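PDB 2F6I: ATP-dependent CLP protease, putative from Plasmodium falciparum, which probably hydrolyses proteins to small peptides in the presence of ATP and magnesium, acting as a serine peptidase of the Clp family through this catalytic domain. Local coordinates for residues F35-R40 against L60-N65; I41-D46 against K72-S77; I99-F104 against G121-L126. All blocks are in the same frame, centred on the assembly; numbering follows the deposited sequence.

Contact 1 of 3, residues F35-R40 against L60-N65; sequences FFFKKR and LLYLDN
Phe37 and Leu63 meet where helix 30-37 ends against helix 50-66, and a Schellman motif fixes the place: Arg40, with positive phi, is its C-prime residue, its N bonded to Phe37 O while Ile41 N reaches back to Phe36 O. The tight part is apolar. Phe37 holds its ring anti to the backbone N (chi1 -175°), which carries it across to the second helix. Leu63 CD2 sits over one face, in a CH-pi contact 4.1 Å from the ring centroid, and Leu63 CG closes on Phe37 CE2 at 3.6 Å. Tyr62 approaches the same ring obliquely, its CD1 3.7 Å from Phe37 CZ, the two planes inclined by 32°.

The other side is looser. Lys38 and Lys39 are exposed and start away from the second helix; Lys39 NZ bonds Asn65 OD1 of a neighbouring subunit, whose Tyr62 meets Phe35 edge-to-face. Between these extremes lies Arg40, its chain bent at chi2 and chi3, which brings the guanidinium to segment 60-65 near Leu63, although the exact placement of its NH2 is doubtful. Arg40 NH1 and Asp64 OD1, 5.4 Å apart, make no direct salt bridge; instead Ser97 OG hydrogen-bonds to both atoms and probably steadies the two charges.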
loop_
_atom_site.group_PDB
_atom_site.type_symbol
_atom_site.label_atom_id
_atom_site.label_comp_id
_atom_site.label_asym_id
_atom_site.label_seq_id
_atom_site.Cartn_x
_atom_site.Cartn_y
_atom_site.Cartn_z
ATOM N N PHE C 35 21.995 -29.213 19.999
ATOM C CA PHE C 35 23.164 -30.026 20.297
ATOM C C PHE C 35 24.220 -29.209 21.034
ATOM O O PHE C 35 24.932 -29.736 21.887
ATOM C CB PHE C 35 23.744 -30.609 19.005
ATOM C CG PHE C 35 25.136 -31.158 19.155
ATOM C CD1 PHE C 35 26.247 -30.326 19.019
ATOM C CD2 PHE C 35 25.340 -32.504 19.443
ATOM C CE1 PHE C 35 27.538 -30.825 19.166
ATOM C CE2 PHE C 35 26.631 -33.014 19.593
ATOM C CZ PHE C 35 27.729 -32.174 19.454
ATOM N N PHE C 36 24.326 -27.926 20.702
ATOM C CA PHE C 36 25.294 -27.071 21.371
ATOM C C PHE C 36 24.755 -26.639 22.723
ATOM O O PHE C 36 25.508 -26.512 23.688
ATOM C CB PHE C 36 25.620 -25.840 20.523
ATOM C CG PHE C 36 26.605 -26.113 19.428
ATOM C CD1 PHE C 36 26.211 -26.097 18.097
ATOM C CD2 PHE C 36 27.928 -26.412 19.732
ATOM C CE1 PHE C 36 27.124 -26.377 17.081
ATOM C CE2 PHE C 36 28.846 -26.693 18.727
ATOM C CZ PHE C 36 28.443 -26.677 17.397
ATOM N N PHE C 37 23.446 -26.423 22.790
ATOM C CA PHE C 37 22.817 -26.017 24.034
ATOM C C PHE C 37 23.042 -27.086 25.102
ATOM O O PHE C 37 23.349 -26.771 26.251
ATOM C CB PHE C 37 21.318 -25.803 23.828
ATOM C CG PHE C 37 20.615 -25.262 25.038
ATOM C CD1 PHE C 37 19.510 -25.917 25.567
ATOM C CD2 PHE C 37 21.054 -24.088 25.647
ATOM C CE1 PHE C 37 18.848 -25.412 26.688
ATOM C CE2 PHE C 37 20.401 -23.574 26.765
ATOM C CZ PHE C 37 19.296 -24.237 27.287
ATOM N N LYS C 38 22.892 -28.351 24.718
ATOM C CA LYS C 38 23.084 -29.453 25.652
ATOM C C LYS C 38 24.541 -29.543 26.105
ATOM O O LYS C 38 24.856 -30.245 27.068
ATOM C CB LYS C 38 22.642 -30.777 25.017
ATOM C CG LYS C 38 21.133 -30.877 24.785
ATOM C CD LYS C 38 20.747 -32.193 24.112
ATOM C CE LYS C 38 19.242 -32.267 23.846
ATOM N NZ LYS C 38 18.842 -33.507 23.107
ATOM N N LYS C 39 25.423 -28.829 25.410
ATOM C CA LYS C 39 26.842 -28.813 25.756
ATOM C C LYS C 39 27.221 -27.499 26.431
ATOM O O LYS C 39 28.396 -27.137 26.487
ATOM C CB LYS C 39 27.710 -29.006 24.512
ATOM C CG LYS C 39 27.813 -30.436 24.026
ATOM C CD LYS C 39 28.918 -30.551 22.990
ATOM C CE LYS C 39 29.289 -32.004 22.723
ATOM N NZ LYS C 39 30.562 -32.108 21.945
ATOM N N ARG C 40 26.214 -26.787 26.931
ATOM C CA ARG C 40 26.422 -25.517 27.615
ATOM C C ARG C 40 26.910 -24.420 26.680
ATOM O O ARG C 40 27.560 -23.470 27.114
ATOM C CB ARG C 40 27.433 -25.690 28.746
ATOM C CG ARG C 40 27.051 -26.739 29.761
ATOM C CD ARG C 40 27.211 -26.184 31.159
ATOM N NE ARG C 40 25.995 -26.389 31.928
ATOM C CZ ARG C 40 25.599 -25.606 32.921
ATOM N NH1 ARG C 40 26.322 -24.555 33.275
ATOM N NH2 ARG C 40 24.470 -25.874 33.557
ATOM N N LEU C 60 19.712 -19.408 30.096
ATOM C CA LEU C 60 20.738 -19.284 31.122
ATOM C C LEU C 60 20.229 -19.868 32.433
ATOM O O LEU C 60 20.914 -20.672 33.070
ATOM C CB LEU C 60 21.134 -17.817 31.315
ATOM C CG LEU C 60 21.952 -17.203 30.172
ATOM C CD1 LEU C 60 22.090 -15.704 30.363
ATOM C CD2 LEU C 60 23.314 -17.865 30.117
ATOM N N LEU C 61 19.020 -19.476 32.825
ATOM C CA LEU C 61 18.428 -19.979 34.059
ATOM C C LEU C 61 18.270 -21.494 33.993
ATOM O O LEU C 61 18.462 -22.190 34.990
ATOM C CB LEU C 61 17.066 -19.324 34.306
ATOM C CG LEU C 61 17.081 -17.827 34.621
ATOM C CD1 LEU C 61 15.658 -17.305 34.709
ATOM C CD2 LEU C 61 17.818 -17.587 35.926
ATOM N N TYR C 62 17.926 -22.002 32.814
ATOM C CA TYR C 62 17.749 -23.438 32.641
ATOM C C TYR C 62 19.061 -24.178 32.839
ATOM O O TYR C 62 19.128 -25.133 33.609
ATOM C CB TYR C 62 17.187 -23.754 31.251
ATOM C CG TYR C 62 17.110 -25.239 30.961
ATOM C CD1 TYR C 62 18.197 -25.921 30.413
ATOM C CD2 TYR C 62 15.964 -25.971 31.270
ATOM C CE1 TYR C 62 18.145 -27.293 30.181
ATOM C CE2 TYR C 62 15.904 -27.343 31.043
ATOM C CZ TYR C 62 16.997 -27.997 30.498
ATOM O OH TYR C 62 16.945 -29.356 30.274
ATOM N N LEU C 63 20.100 -23.739 32.139
ATOM C CA LEU C 63 21.405 -24.375 32.251
ATOM C C LEU C 63 21.906 -24.351 33.691
ATOM O O LEU C 63 22.264 -25.387 34.247
ATOM C CB LEU C 63 22.421 -23.682 31.336
ATOM C CG LEU C 63 22.226 -23.844 29.824
ATOM C CD1 LEU C 63 23.282 -23.040 29.078
ATOM C CD2 LEU C 63 22.316 -25.315 29.450
ATOM N N ASP C 64 21.919 -23.171 34.301
ATOM C CA ASP C 64 22.394 -23.046 35.671
ATOM C C ASP C 64 21.615 -23.955 36.615
ATOM O O ASP C 64 22.087 -24.280 37.702
ATOM C CB ASP C 64 22.287 -21.597 36.148
ATOM C CG ASP C 64 23.153 -21.322 37.363
ATOM O OD1 ASP C 64 24.377 -21.563 37.278
ATOM O OD2 ASP C 64 22.618 -20.867 38.397
ATOM N N ASN C 65 20.424 -24.369 36.194
ATOM C CA ASN C 65 19.593 -25.241 37.010
ATOM C C ASN C 65 20.081 -26.688 36.933
ATOM O O ASN C 65 19.920 -27.454 37.883
ATOM C CB ASN C 65 18.136 -25.161 36.551
ATOM C CG ASN C 65 17.179 -25.818 37.531
ATOM O OD1 ASN C 65 17.342 -26.985 37.888
ATOM N ND2 ASN C 65 16.172 -25.068 37.970
#

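Contact 2 of 3, residues I41-D46 against K72-S77; sequences IIYLTD and KIYINS
Ser77 OG is gripped from two directions: it donates to Asp46 O at 2.8 Å, and it is bonded to the backbone N of Gly79. With OG anti to the backbone N (chi1 167°), the hydroxyl reaches across to the neighbouring segment, approaching the Asp46 carbonyl from 26° out of its plane. The bond clasps the chain just beyond strand 41-44.

Before that point the two segments form a regular parallel pair, in which the backbone of 41-44 bonds alternately backward and forward. Ile42 N gives a nearly straight bond to Lys72 O (2.8 Å), Ile42 O takes Tyr74 N, Leu44 N goes to Tyr74 O, and Leu44 O receives Asn76 N at 3.0 Å, again almost straight at the hydrogen. CA-H groups add to these carbonyls, as when Ile73 CA approaches Ile42 O at 3.3 Å.

Side chains sort onto two faces. On one, Tyr43 and Tyr74 lie side by side and point the same way; Tyr74 CD1 stands 3.8 Å from Tyr43 CE2, over one face of the Tyr43 ring and toward its rim, with the planes at 38°. Ile41 CG2 presses on Tyr74 CE1 at 3.5 Å, so Tyr74 touches two residues of the other strand. Leu61 of a neighbouring subunit packs on both tyrosines. The opposite face is aliphatic, with Leu44 CB 4.1 Å from Ile73 CG2.

These strands are the two arms of a beta-alpha-beta crossover: the connecting helix 50-66 lies against Ile42 and Leu44, helix 109-116 against Leu44 and Ile75, and strand 99-104 continues the sheet beyond 72-77.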
loop_
_atom_site.group_PDB
_atom_site.type_symbol
_atom_site.label_atom_id
_atom_site.label_comp_id
_atom_site.label_asym_id
_atom_site.label_seq_id
_atom_site.Cartn_x
_atom_site.Cartn_y
_atom_site.Cartn_z
ATOM N N ILE C 41 26.591 -24.542 25.399
ATOM C CA ILE C 41 27.016 -23.552 24.422
ATOM C C ILE C 41 25.819 -22.804 23.842
ATOM O O ILE C 41 24.901 -23.404 23.293
ATOM C CB ILE C 41 27.832 -24.232 23.303
ATOM C CG1 ILE C 41 29.050 -24.923 23.925
ATOM C CG2 ILE C 41 28.266 -23.208 22.264
ATOM C CD1 ILE C 41 29.920 -25.681 22.945
ATOM N N ILE C 42 25.839 -21.483 23.980
ATOM C CA ILE C 42 24.754 -20.637 23.498
ATOM C C ILE C 42 25.227 -19.604 22.486
ATOM O O ILE C 42 26.380 -19.171 22.509
ATOM C CB ILE C 42 24.085 -19.880 24.669
ATOM C CG1 ILE C 42 23.397 -20.868 25.606
ATOM C CG2 ILE C 42 23.077 -18.865 24.138
ATOM C CD1 ILE C 42 22.733 -20.204 26.792
ATOM N N TYR C 43 24.319 -19.208 21.600
ATOM C CA TYR C 43 24.623 -18.208 20.592
ATOM C C TYR C 43 23.796 -16.946 20.805
ATOM O O TYR C 43 22.582 -17.007 20.987
ATOM C CB TYR C 43 24.342 -18.741 19.184
ATOM C CG TYR C 43 25.264 -19.844 18.729
ATOM C CD1 TYR C 43 25.192 -21.116 19.290
ATOM C CD2 TYR C 43 26.206 -19.617 17.726
ATOM C CE1 TYR C 43 26.034 -22.136 18.863
ATOM C CE2 TYR C 43 27.053 -20.629 17.294
ATOM C CZ TYR C 43 26.962 -21.886 17.866
ATOM O OH TYR C 43 27.799 -22.892 17.444
ATOM N N LEU C 44 24.473 -15.806 20.804
ATOM C CA LEU C 44 23.823 -14.514 20.938
ATOM C C LEU C 44 24.195 -13.855 19.621
ATOM O O LEU C 44 25.047 -12.971 19.568
ATOM C CB LEU C 44 24.400 -13.731 22.121
ATOM C CG LEU C 44 23.905 -12.291 22.310
ATOM C CD1 LEU C 44 22.393 -12.263 22.361
ATOM C CD2 LEU C 44 24.492 -11.711 23.589
ATOM N N THR C 45 23.563 -14.324 18.550
ATOM C CA THR C 45 23.845 -13.821 17.213
ATOM C C THR C 45 22.697 -13.044 16.586
ATOM O O THR C 45 22.623 -12.909 15.366
ATOM C CB THR C 45 24.240 -14.980 16.274
ATOM O OG1 THR C 45 23.223 -15.990 16.304
ATOM C CG2 THR C 45 25.565 -15.590 16.716
ATOM N N ASP C 46 21.808 -12.530 17.428
ATOM C CA ASP C 46 20.665 -11.752 16.966
ATOM C C ASP C 46 20.700 -10.391 17.633
ATOM O O ASP C 46 21.544 -10.132 18.485
ATOM C CB ASP C 46 19.352 -12.440 17.349
ATOM C CG ASP C 46 18.574 -12.931 16.145
ATOM O OD1 ASP C 46 18.476 -12.180 15.150
ATOM O OD2 ASP C 46 18.047 -14.065 16.203
ATOM N N LYS C 72 29.369 -21.316 27.733
ATOM C CA LYS C 72 30.057 -20.569 26.687
ATOM C C LYS C 72 29.042 -19.856 25.797
ATOM O O LYS C 72 28.055 -20.456 25.359
ATOM C CB LYS C 72 30.911 -21.501 25.830
ATOM C CG LYS C 72 31.633 -20.780 24.704
ATOM C CD LYS C 72 32.319 -21.743 23.742
ATOM C CE LYS C 72 33.483 -22.468 24.393
ATOM N NZ LYS C 72 34.184 -23.336 23.403
ATOM N N ILE C 73 29.292 -18.578 25.528
ATOM C CA ILE C 73 28.395 -17.789 24.694
ATOM C C ILE C 73 29.108 -17.101 23.531
ATOM O O ILE C 73 29.965 -16.238 23.738
ATOM C CB ILE C 73 27.675 -16.703 25.527
ATOM C CG1 ILE C 73 26.820 -17.363 26.611
ATOM C CG2 ILE C 73 26.804 -15.836 24.625
ATOM C CD1 ILE C 73 26.013 -16.386 27.438
ATOM N N TYR C 74 28.758 -17.490 22.307
ATOM C CA TYR C 74 29.340 -16.868 21.123
ATOM C C TYR C 74 28.530 -15.595 20.899
ATOM O O TYR C 74 27.301 -15.629 20.949
ATOM C CB TYR C 74 29.218 -17.779 19.900
ATOM C CG TYR C 74 30.100 -19.008 19.938
ATOM C CD1 TYR C 74 29.553 -20.276 20.131
ATOM C CD2 TYR C 74 31.481 -18.904 19.767
ATOM C CE1 TYR C 74 30.357 -21.413 20.150
ATOM C CE2 TYR C 74 32.298 -20.039 19.786
ATOM C CZ TYR C 74 31.727 -21.289 19.978
ATOM O OH TYR C 74 32.518 -22.416 19.992
ATOM N N ILE C 75 29.210 -14.479 20.662
ATOM C CA ILE C 75 28.514 -13.218 20.461
ATOM C C ILE C 75 28.827 -12.546 19.130
ATOM O O ILE C 75 29.987 -12.307 18.792
ATOM C CB ILE C 75 28.833 -12.223 21.596
ATOM C CG1 ILE C 75 28.546 -12.871 22.952
ATOM C CG2 ILE C 75 27.995 -10.961 21.435
ATOM C CD1 ILE C 75 28.951 -12.012 24.142
ATOM N N ASN C 76 27.762 -12.239 18.394
ATOM C CA ASN C 76 27.819 -11.578 17.094
ATOM C C ASN C 76 26.500 -10.820 17.043
ATOM O O ASN C 76 25.529 -11.289 16.456
ATOM C CB ASN C 76 27.874 -12.619 15.969
ATOM C CG ASN C 76 27.976 -11.992 14.586
ATOM O OD1 ASN C 76 27.972 -10.769 14.437
ATOM N ND2 ASN C 76 28.068 -12.835 13.565
ATOM N N SER C 77 26.467 -9.652 17.676
ATOM C CA SER C 77 25.247 -8.858 17.751
ATOM C C SER C 77 25.492 -7.355 17.732
ATOM O O SER C 77 26.446 -6.865 18.332
ATOM C CB SER C 77 24.485 -9.232 19.027
ATOM O OG SER C 77 23.452 -8.306 19.315
#

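Contact 3 of 3, residues I99-F104 against G121-L126; sequences IQTISF and GKRKSL
Thr101 O and Lys124 N make the shortest of the backbone bonds that join these two strands, 2.7 Å and almost straight at 176°. The next ones follow in parallel register: Ser103 N binds Lys124 O at 3.0 Å from above the carbonyl plane, and Leu126 N binds Ser103 O. At the entry the pairing frays, for Thr101 N to Lys122 O is a weak bond with an angle of only 126° at hydrogen.

Side chains meet at both ends of the pair. Gln100 CB and Lys122 CB touch at 3.6 Å, and the extended Lys122 chain goes on to a salt bridge with Asp70. At the far end Leu126 CD1 packs on Phe104 CB at 3.4 Å, the two side chains lying alongside each other and pointing the same way. On the buried face between, Ser103 OG and Ser125 OG are 3.0 Å apart, and Ser125 OG donates to Leu126 O. Thr101 lies beside Arg123, its OG1 3.7 Å from Arg123 CG.

A second shell sets these groups in place. Thr101 OG1 is bonded to Leu115 O, at the end of helix 109-116. Arg123 is bent at chi3 (-55°), and its guanidinium is shared among the carbonyls of Ala116 and Phe168 and a salt bridge to Asp198. Ile57 of a neighbouring subunit packs on Phe104. With helix 109-116 in the connection between them, these neighbouring parallel strands belong to the central sheet characteristic of the ClpP fold.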
loop_
_atom_site.group_PDB
_atom_site.type_symbol
_atom_site.label_atom_id
_atom_site.label_comp_id
_atom_site.label_asym_id
_atom_site.label_seq_id
_atom_site.Cartn_x
_atom_site.Cartn_y
_atom_site.Cartn_z
ATOM N N ILE C 99 30.581 -17.582 32.985
ATOM C CA ILE C 99 30.338 -17.443 31.561
ATOM C C ILE C 99 31.543 -16.968 30.771
ATOM O O ILE C 99 32.062 -15.882 31.019
ATOM C CB ILE C 99 29.186 -16.448 31.307
ATOM C CG1 ILE C 99 27.896 -16.981 31.932
ATOM C CG2 ILE C 99 29.019 -16.205 29.811
ATOM C CD1 ILE C 99 26.700 -16.077 31.748
ATOM N N GLN C 100 31.999 -17.779 29.823
ATOM C CA GLN C 100 33.107 -17.349 28.989
ATOM C C GLN C 100 32.506 -16.846 27.685
ATOM O O GLN C 100 31.683 -17.515 27.064
ATOM C CB GLN C 100 34.115 -18.475 28.744
ATOM C CG GLN C 100 33.560 -19.795 28.292
ATOM C CD GLN C 100 34.667 -20.815 28.084
ATOM O OE1 GLN C 100 35.374 -20.783 27.074
ATOM N NE2 GLN C 100 34.838 -21.712 29.052
ATOM N N THR C 101 32.908 -15.642 27.294
ATOM C CA THR C 101 32.394 -15.006 26.093
ATOM C C THR C 101 33.373 -15.008 24.926
ATOM O O THR C 101 34.559 -14.728 25.093
ATOM C CB THR C 101 32.004 -13.547 26.389
ATOM O OG1 THR C 101 33.136 -12.855 26.930
ATOM C CG2 THR C 101 30.864 -13.495 27.390
ATOM N N ILE C 102 32.861 -15.327 23.743
ATOM C CA ILE C 102 33.667 -15.347 22.532
ATOM C C ILE C 102 32.922 -14.563 21.460
ATOM O O ILE C 102 31.791 -14.895 21.098
ATOM C CB ILE C 102 33.912 -16.782 22.032
ATOM C CG1 ILE C 102 34.635 -17.587 23.116
ATOM C CG2 ILE C 102 34.747 -16.752 20.756
ATOM C CD1 ILE C 102 34.983 -19.008 22.706
ATOM N N SER C 103 33.554 -13.512 20.956
ATOM C CA SER C 103 32.930 -12.681 19.945
ATOM C C SER C 103 33.515 -12.910 18.566
ATOM O O SER C 103 34.683 -13.262 18.422
ATOM C CB SER C 103 33.103 -11.207 20.297
ATOM O OG SER C 103 34.457 -10.820 20.135
ATOM N N PHE C 104 32.679 -12.719 17.556
ATOM C CA PHE C 104 33.104 -12.830 16.172
ATOM C C PHE C 104 32.136 -12.025 15.320
ATOM O O PHE C 104 30.998 -11.791 15.721
ATOM C CB PHE C 104 33.182 -14.294 15.705
ATOM C CG PHE C 104 31.870 -15.027 15.705
ATOM C CD1 PHE C 104 31.589 -15.969 16.690
ATOM C CD2 PHE C 104 30.942 -14.827 14.688
ATOM C CE1 PHE C 104 30.404 -16.707 16.661
ATOM C CE2 PHE C 104 29.754 -15.558 14.649
ATOM C CZ PHE C 104 29.487 -16.501 15.638
ATOM N N GLY C 121 39.534 -13.340 32.192
ATOM C CA GLY C 121 40.489 -14.328 31.728
ATOM C C GLY C 121 39.860 -15.259 30.712
ATOM O O GLY C 121 40.559 -16.005 30.027
ATOM N N LYS C 122 38.535 -15.217 30.604
ATOM C CA LYS C 122 37.829 -16.075 29.661
ATOM C C LYS C 122 36.990 -15.304 28.648
ATOM O O LYS C 122 35.980 -15.802 28.155
ATOM C CB LYS C 122 36.952 -17.076 30.417
ATOM C CG LYS C 122 37.752 -18.058 31.255
ATOM C CD LYS C 122 36.873 -19.160 31.828
ATOM C CE LYS C 122 37.700 -20.155 32.636
ATOM N NZ LYS C 122 36.882 -21.280 33.173
ATOM N N ARG C 123 37.413 -14.083 28.347
ATOM C CA ARG C 123 36.723 -13.252 27.370
ATOM C C ARG C 123 37.605 -13.269 26.133
ATOM O O ARG C 123 38.736 -12.784 26.161
ATOM C CB ARG C 123 36.567 -11.826 27.896
ATOM C CG ARG C 123 35.790 -11.738 29.202
ATOM C CD ARG C 123 35.794 -10.316 29.734
ATOM N NE ARG C 123 37.156 -9.809 29.868
ATOM C CZ ARG C 123 37.461 -8.546 30.142
ATOM N NH1 ARG C 123 36.498 -7.648 30.316
ATOM N NH2 ARG C 123 38.732 -8.178 30.226
ATOM N N LYS C 124 37.091 -13.843 25.051
ATOM C CA LYS C 124 37.865 -13.946 23.824
ATOM C C LYS C 124 37.174 -13.352 22.604
ATOM O O LYS C 124 36.017 -12.933 22.658
ATOM C CB LYS C 124 38.203 -15.412 23.550
ATOM C CG LYS C 124 38.913 -16.105 24.698
ATOM C CD LYS C 124 39.254 -17.546 24.349
ATOM C CE LYS C 124 39.974 -18.237 25.495
ATOM N NZ LYS C 124 40.372 -19.631 25.147
ATOM N N SER C 125 37.907 -13.330 21.497
ATOM C CA SER C 125 37.401 -12.799 20.247
ATOM C C SER C 125 38.205 -13.334 19.075
ATOM O O SER C 125 39.425 -13.469 19.162
ATOM C CB SER C 125 37.476 -11.270 20.256
ATOM O OG SER C 125 37.256 -10.744 18.958
ATOM N N LEU C 126 37.516 -13.660 17.986
ATOM C CA LEU C 126 38.191 -14.136 16.793
ATOM C C LEU C 126 38.838 -12.902 16.162
ATOM O O LEU C 126 38.384 -11.779 16.382
ATOM C CB LEU C 126 37.190 -14.801 15.842
ATOM C CG LEU C 126 36.742 -16.201 16.277
ATOM C CD1 LEU C 126 35.629 -16.692 15.383
ATOM C CD2 LEU C 126 37.925 -17.158 16.214
#

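Overall arrangement
The three contacts step across one Clp protease domain. Contact 1 lies outermost, where two helices meet, its centre about 13 Å from that of contact 2 and about 17 Å from that of contact 3. Contacts 2 and 3 have centres about 10 Å apart and share a parallel sheet, strands 71-77 and 99-104 being neighbours in it through bonds such as Ile75 N to Ile102 O. Along the chain the segments of contacts 1 and 2 alternate, so they interlock, whereas contact 3 opens after both have closed. All three also touch the same neighbouring subunit, which ties the fold of the monomer to the 14-chain assembly.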